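Local coordinates for RagB/SusD domain protein (Flavobacterium johnsoniae, PDB 5J90) that binds chitin as a SusD-type protein of a polysaccharide utilization locus and probably acts as an outer-membrane lipoprotein in chitin uptake, at residues I29-Q41 / F115-R129. Numbering follows the deposited sequence.
Sequences IKGGFAPMFNNIQ and FYALSLILKVEGMHR
Phe115, near the start of helix 113-134, faces the start of 29-41: its CB meets the CG2 branch of Ile29, while its side chain crosses that of Phe33 at about a right angle, CD1 lying 4.0 Å from Phe33 CE1. The extended chain of Lys30 brings its CE to Phe115 CZ. Phe33 is a knob in the hole made by Phe115, Leu118, Ser119 and Leu122; its ring enters edge first, with CZ 3.5 Å from the carbonyl oxygen of Phe115 and CE2 against Leu118 CB and the backbone N of Ser119. With an alanine in place of Phe33, this hole would probably be left unfilled and Phe115 CD1 would lose its ring contact. Leu122 is shared by four side chains. Its CD1 touches Phe33 CD2 at the ring edge and forms a CH-pi contact over one face of Phe37, 4.0 Å from the ring centroid and 25° off the normal; its CD2 meets Ile40 CD1. The bend of Met36 at its last torsion (chi3 74°) carries CE to Leu122 CB, 3.7 Å away, and to the N of Lys123. Beyond, Ile40 packs CD1 on Glu125 CG and runs close to Gly126, where the backbones come nearest, CA to CA 5.1 Å. Arg129 ends the contact with a weak, bent hydrogen bond from NH2 to Ile40 O (3.0 Å), and a water accepting from its NE at 2.8 Å also lies within hydrogen-bonding distance of Gly126 O; Gln53 takes a further bond from NH2. The axis of the short helix 33-37 thus lies 28° from that of 115-129, a part of helix 113-134, and is flanked by helix 83-108, whereas helices 154-177 and 196-213 pack against other sides of 113-134 in this largely helical SusD fold.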
loop_
_atom_site.group_PDB
_atom_site.type_symbol
_atom_site.label_atom_id
_atom_site.label_comp_id
_atom_site.label_asym_id
_atom_site.label_seq_id
_atom_site.Cartn_x
_atom_site.Cartn_y
_atom_site.Cartn_z
ATOM N N ILE A 29 23.113 0.643 -35.378
ATOM C CA ILE A 29 21.957 0.677 -34.484
ATOM C C ILE A 29 21.266 -0.682 -34.386
ATOM O O ILE A 29 20.858 -1.111 -33.307
ATOM C CB ILE A 29 20.928 1.723 -34.974
ATOM C CG1 ILE A 29 21.438 3.140 -34.702
ATOM C CG2 ILE A 29 19.554 1.505 -34.327
ATOM C CD1 ILE A 29 20.628 4.220 -35.380
ATOM N N LYS A 30 21.147 -1.363 -35.520
ATOM C CA LYS A 30 20.355 -2.583 -35.601
ATOM C C LYS A 30 20.844 -3.703 -34.686
ATOM O O LYS A 30 20.046 -4.503 -34.211
ATOM C CB LYS A 30 20.289 -3.079 -37.051
ATOM C CG LYS A 30 19.544 -2.137 -37.990
ATOM C CD LYS A 30 19.626 -2.617 -39.433
ATOM C CE LYS A 30 18.971 -1.629 -40.382
ATOM N NZ LYS A 30 19.107 -2.065 -41.801
ATOM N N GLY A 31 22.150 -3.758 -34.437
ATOM C CA GLY A 31 22.740 -4.824 -33.645
ATOM C C GLY A 31 22.286 -4.855 -32.195
ATOM O O GLY A 31 22.415 -5.871 -31.507
ATOM N N GLY A 32 21.745 -3.737 -31.725
ATOM C CA GLY A 32 21.303 -3.640 -30.345
ATOM C C GLY A 32 20.007 -4.384 -30.068
ATOM O O GLY A 32 19.691 -4.687 -28.911
ATOM N N PHE A 33 19.247 -4.681 -31.119
ATOM C CA PHE A 33 17.951 -5.320 -30.930
ATOM C C PHE A 33 18.021 -6.786 -30.517
ATOM O O PHE A 33 17.230 -7.237 -29.684
ATOM C CB PHE A 33 17.065 -5.122 -32.162
ATOM C CG PHE A 33 16.515 -3.733 -32.274
ATOM C CD1 PHE A 33 17.209 -2.749 -32.958
ATOM C CD2 PHE A 33 15.307 -3.405 -31.676
ATOM C CE1 PHE A 33 16.705 -1.465 -33.050
ATOM C CE2 PHE A 33 14.795 -2.123 -31.766
ATOM C CZ PHE A 33 15.495 -1.147 -32.455
ATOM N N ALA A 34 18.976 -7.536 -31.067
ATOM C CA ALA A 34 19.049 -8.965 -30.783
ATOM C C ALA A 34 19.158 -9.293 -29.291
ATOM O O ALA A 34 18.439 -10.162 -28.802
ATOM C CB ALA A 34 20.179 -9.626 -31.585
ATOM N N PRO A 35 20.061 -8.612 -28.563
ATOM C CA PRO A 35 20.146 -8.913 -27.126
ATOM C C PRO A 35 18.879 -8.518 -26.357
ATOM O O PRO A 35 18.610 -9.120 -25.321
ATOM C CB PRO A 35 21.337 -8.079 -26.640
ATOM C CG PRO A 35 22.038 -7.589 -27.858
ATOM C CD PRO A 35 21.117 -7.694 -29.030
ATOM N N MET A 36 18.129 -7.529 -26.836
ATOM C CA MET A 36 16.833 -7.224 -26.212
ATOM C C MET A 36 15.862 -8.386 -26.429
ATOM O O MET A 36 15.287 -8.915 -25.475
ATOM C CB MET A 36 16.246 -5.916 -26.745
ATOM C CG MET A 36 17.161 -4.727 -26.548
ATOM S SD MET A 36 16.395 -3.143 -26.986
ATOM C CE MET A 36 15.291 -2.918 -25.576
ATOM N N PHE A 37 15.704 -8.805 -27.684
ATOM C CA PHE A 37 14.814 -9.910 -28.026
ATOM C C PHE A 37 15.163 -11.192 -27.288
ATOM O O PHE A 37 14.277 -11.963 -26.911
ATOM C CB PHE A 37 14.889 -10.204 -29.532
ATOM C CG PHE A 37 14.140 -9.221 -30.396
ATOM C CD1 PHE A 37 12.793 -8.953 -30.181
ATOM C CD2 PHE A 37 14.785 -8.574 -31.446
ATOM C CE1 PHE A 37 12.113 -8.062 -30.998
ATOM C CE2 PHE A 37 14.109 -7.685 -32.261
ATOM C CZ PHE A 37 12.769 -7.425 -32.036
ATOM N N ASN A 38 16.460 -11.424 -27.097
ATOM C CA ASN A 38 16.938 -12.689 -26.552
ATOM C C ASN A 38 17.009 -12.737 -25.031
ATOM O O ASN A 38 17.362 -13.766 -24.459
ATOM C CB ASN A 38 18.313 -13.044 -27.134
ATOM C CG ASN A 38 18.232 -13.512 -28.568
ATOM O OD1 ASN A 38 17.224 -14.083 -28.991
ATOM N ND2 ASN A 38 19.288 -13.261 -29.330
ATOM N N ASN A 39 16.670 -11.627 -24.377
ATOM C CA ASN A 39 16.851 -11.547 -22.921
ATOM C C ASN A 39 15.700 -10.953 -22.127
ATOM O O ASN A 39 15.870 -10.633 -20.959
ATOM C CB ASN A 39 18.165 -10.840 -22.561
ATOM C CG ASN A 39 19.386 -11.644 -22.970
ATOM O OD1 ASN A 39 19.817 -12.556 -22.254
ATOM N ND2 ASN A 39 19.942 -11.323 -24.128
ATOM N N ILE A 40 14.535 -10.798 -22.742
ATOM C CA ILE A 40 13.330 -10.501 -21.963
ATOM C C ILE A 40 13.077 -11.715 -21.078
ATOM O O ILE A 40 13.030 -11.610 -19.847
ATOM C CB ILE A 40 12.131 -10.184 -22.866
ATOM C CG1 ILE A 40 12.418 -8.909 -23.660
ATOM C CG2 ILE A 40 10.839 -10.053 -22.044
ATOM C CD1 ILE A 40 11.575 -8.773 -24.907
ATOM N N GLN A 41 12.935 -12.879 -21.710
ATOM C CA GLN A 41 13.240 -14.145 -21.061
ATOM C C GLN A 41 14.579 -14.594 -21.616
ATOM O O GLN A 41 14.752 -14.664 -22.835
ATOM C CB GLN A 41 12.172 -15.198 -21.356
ATOM C CG GLN A 41 10.855 -14.878 -20.699
ATOM C CD GLN A 41 9.874 -16.019 -20.800
ATOM O OE1 GLN A 41 9.933 -16.834 -21.724
ATOM N NE2 GLN A 41 8.964 -16.096 -19.843
ATOM N N PHE A 115 13.502 3.474 -35.298
ATOM C CA PHE A 115 14.247 2.540 -34.455
ATOM C C PHE A 115 14.162 2.935 -32.980
ATOM O O PHE A 115 14.091 2.069 -32.106
ATOM C CB PHE A 115 15.704 2.424 -34.909
ATOM C CG PHE A 115 15.864 1.772 -36.255
ATOM C CD1 PHE A 115 15.634 0.415 -36.415
ATOM C CD2 PHE A 115 16.244 2.514 -37.358
ATOM C CE1 PHE A 115 15.778 -0.189 -37.653
ATOM C CE2 PHE A 115 16.389 1.919 -38.601
ATOM C CZ PHE A 115 16.154 0.569 -38.747
ATOM N N TYR A 116 14.166 4.234 -32.707
ATOM C CA TYR A 116 13.981 4.712 -31.339
ATOM C C TYR A 116 12.628 4.238 -30.802
ATOM O O TYR A 116 12.544 3.683 -29.709
ATOM C CB TYR A 116 14.092 6.235 -31.286
ATOM C CG TYR A 116 13.799 6.851 -29.932
ATOM C CD1 TYR A 116 14.390 6.358 -28.772
ATOM C CD2 TYR A 116 12.951 7.944 -29.820
ATOM C CE1 TYR A 116 14.130 6.936 -27.534
ATOM C CE2 TYR A 116 12.686 8.529 -28.591
ATOM C CZ TYR A 116 13.275 8.016 -27.453
ATOM O OH TYR A 116 13.010 8.594 -26.227
ATOM N N ALA A 117 11.571 4.456 -31.570
ATOM C CA ALA A 117 10.235 4.010 -31.178
ATOM C C ALA A 117 10.182 2.514 -30.874
ATOM O O ALA A 117 9.639 2.095 -29.847
ATOM C CB ALA A 117 9.223 4.360 -32.262
ATOM N N LEU A 118 10.755 1.699 -31.755
ATOM C CA LEU A 118 10.728 0.259 -31.558
ATOM C C LEU A 118 11.509 -0.118 -30.299
ATOM O O LEU A 118 11.095 -1.012 -29.546
ATOM C CB LEU A 118 11.261 -0.477 -32.797
ATOM C CG LEU A 118 10.308 -0.344 -33.987
ATOM C CD1 LEU A 118 11.037 -0.624 -35.303
ATOM C CD2 LEU A 118 9.113 -1.279 -33.835
ATOM N N SER A 119 12.628 0.566 -30.058
ATOM C CA SER A 119 13.425 0.295 -28.860
ATOM C C SER A 119 12.633 0.612 -27.592
ATOM O O SER A 119 12.768 -0.102 -26.596
ATOM C CB SER A 119 14.770 1.045 -28.868
ATOM O OG SER A 119 14.627 2.416 -28.541
ATOM N N LEU A 120 11.797 1.650 -27.635
ATOM C CA LEU A 120 10.979 2.010 -26.473
ATOM C C LEU A 120 9.945 0.934 -26.151
ATOM O O LEU A 120 9.707 0.608 -24.984
ATOM C CB LEU A 120 10.285 3.357 -26.684
ATOM C CG LEU A 120 11.189 4.593 -26.652
ATOM C CD1 LEU A 120 10.380 5.835 -26.986
ATOM C CD2 LEU A 120 11.863 4.725 -25.284
ATOM N N ILE A 121 9.313 0.382 -27.180
ATOM C CA ILE A 121 8.330 -0.672 -26.959
ATOM C C ILE A 121 8.989 -1.901 -26.334
ATOM O O ILE A 121 8.487 -2.466 -25.357
ATOM C CB ILE A 121 7.588 -1.038 -28.262
ATOM C CG1 ILE A 121 6.873 0.198 -28.813
ATOM C CG2 ILE A 121 6.600 -2.171 -28.016
ATOM C CD1 ILE A 121 6.287 -0.007 -30.223
ATOM N N LEU A 122 10.124 -2.316 -26.888
ATOM C CA LEU A 122 10.867 -3.439 -26.322
ATOM C C LEU A 122 11.366 -3.142 -24.909
ATOM O O LEU A 122 11.369 -4.023 -24.046
ATOM C CB LEU A 122 12.045 -3.802 -27.225
ATOM C CG LEU A 122 11.705 -4.756 -28.354
ATOM C CD1 LEU A 122 12.891 -4.851 -29.303
ATOM C CD2 LEU A 122 11.347 -6.121 -27.783
ATOM N N LYS A 123 11.796 -1.901 -24.688
ATOM C CA LYS A 123 12.255 -1.460 -23.378
ATOM C C LYS A 123 11.150 -1.639 -22.336
ATOM O O LYS A 123 11.387 -2.218 -21.267
ATOM C CB LYS A 123 12.677 0.006 -23.436
ATOM C CG LYS A 123 13.221 0.572 -22.131
ATOM C CD LYS A 123 13.360 2.085 -22.258
ATOM C CE LYS A 123 14.051 2.707 -21.043
ATOM N NZ LYS A 123 14.042 4.187 -21.133
ATOM N N VAL A 124 9.950 -1.156 -22.647
ATOM C CA VAL A 124 8.848 -1.264 -21.701
ATOM C C VAL A 124 8.465 -2.740 -21.505
ATOM O O VAL A 124 8.198 -3.175 -20.379
ATOM C CB VAL A 124 7.656 -0.405 -22.141
ATOM C CG1 VAL A 124 6.459 -0.639 -21.215
ATOM C CG2 VAL A 124 8.052 1.072 -22.146
ATOM N N GLU A 125 8.475 -3.523 -22.578
ATOM C CA GLU A 125 8.176 -4.948 -22.450
ATOM C C GLU A 125 9.137 -5.645 -21.490
ATOM O O GLU A 125 8.716 -6.436 -20.645
ATOM C CB GLU A 125 8.191 -5.631 -23.822
ATOM C CG GLU A 125 8.233 -7.160 -23.771
ATOM C CD GLU A 125 7.078 -7.815 -23.008
ATOM O OE1 GLU A 125 6.046 -7.153 -22.721
ATOM O OE2 GLU A 125 7.221 -9.022 -22.689
ATOM N N GLY A 126 10.430 -5.349 -21.591
ATOM C CA GLY A 126 11.379 -5.974 -20.687
ATOM C C GLY A 126 11.389 -5.360 -19.297
ATOM O O GLY A 126 11.462 -6.074 -18.283
ATOM N N MET A 127 11.323 -4.036 -19.223
ATOM C CA MET A 127 11.517 -3.372 -17.935
ATOM C C MET A 127 10.288 -3.310 -17.022
ATOM O O MET A 127 10.447 -3.198 -15.803
ATOM C CB MET A 127 12.174 -1.994 -18.109
ATOM C CG MET A 127 13.540 -2.055 -18.825
ATOM S SD MET A 127 14.757 -3.155 -18.050
ATOM C CE MET A 127 15.057 -2.296 -16.507
ATOM N N HIS A 128 9.073 -3.410 -17.573
ATOM C CA HIS A 128 7.916 -3.488 -16.672
ATOM C C HIS A 128 8.012 -4.744 -15.804
ATOM O O HIS A 128 7.629 -4.736 -14.633
ATOM C CB HIS A 128 6.555 -3.388 -17.400
ATOM C CG HIS A 128 6.055 -4.688 -17.968
ATOM N ND1 HIS A 128 6.470 -5.180 -19.189
ATOM C CD2 HIS A 128 5.185 -5.603 -17.473
ATOM C CE1 HIS A 128 5.869 -6.336 -19.426
ATOM N NE2 HIS A 128 5.082 -6.613 -18.401
ATOM N N ARG A 129 8.570 -5.818 -16.362
ATOM C CA ARG A 129 8.801 -7.040 -15.593
ATOM C C ARG A 129 9.751 -6.769 -14.427
ATOM O O ARG A 129 9.535 -7.236 -13.300
ATOM C CB ARG A 129 9.359 -8.137 -16.505
ATOM C CG ARG A 129 8.328 -8.673 -17.499
ATOM C CD ARG A 129 8.977 -9.335 -18.734
ATOM N NE ARG A 129 10.050 -10.281 -18.397
ATOM C CZ ARG A 129 9.871 -11.560 -18.075
ATOM N NH1 ARG A 129 8.655 -12.093 -18.024
ATOM N NH2 ARG A 129 10.918 -12.331 -17.795
HETATM O O HOH W 1 12.403 -8.720 -18.259
#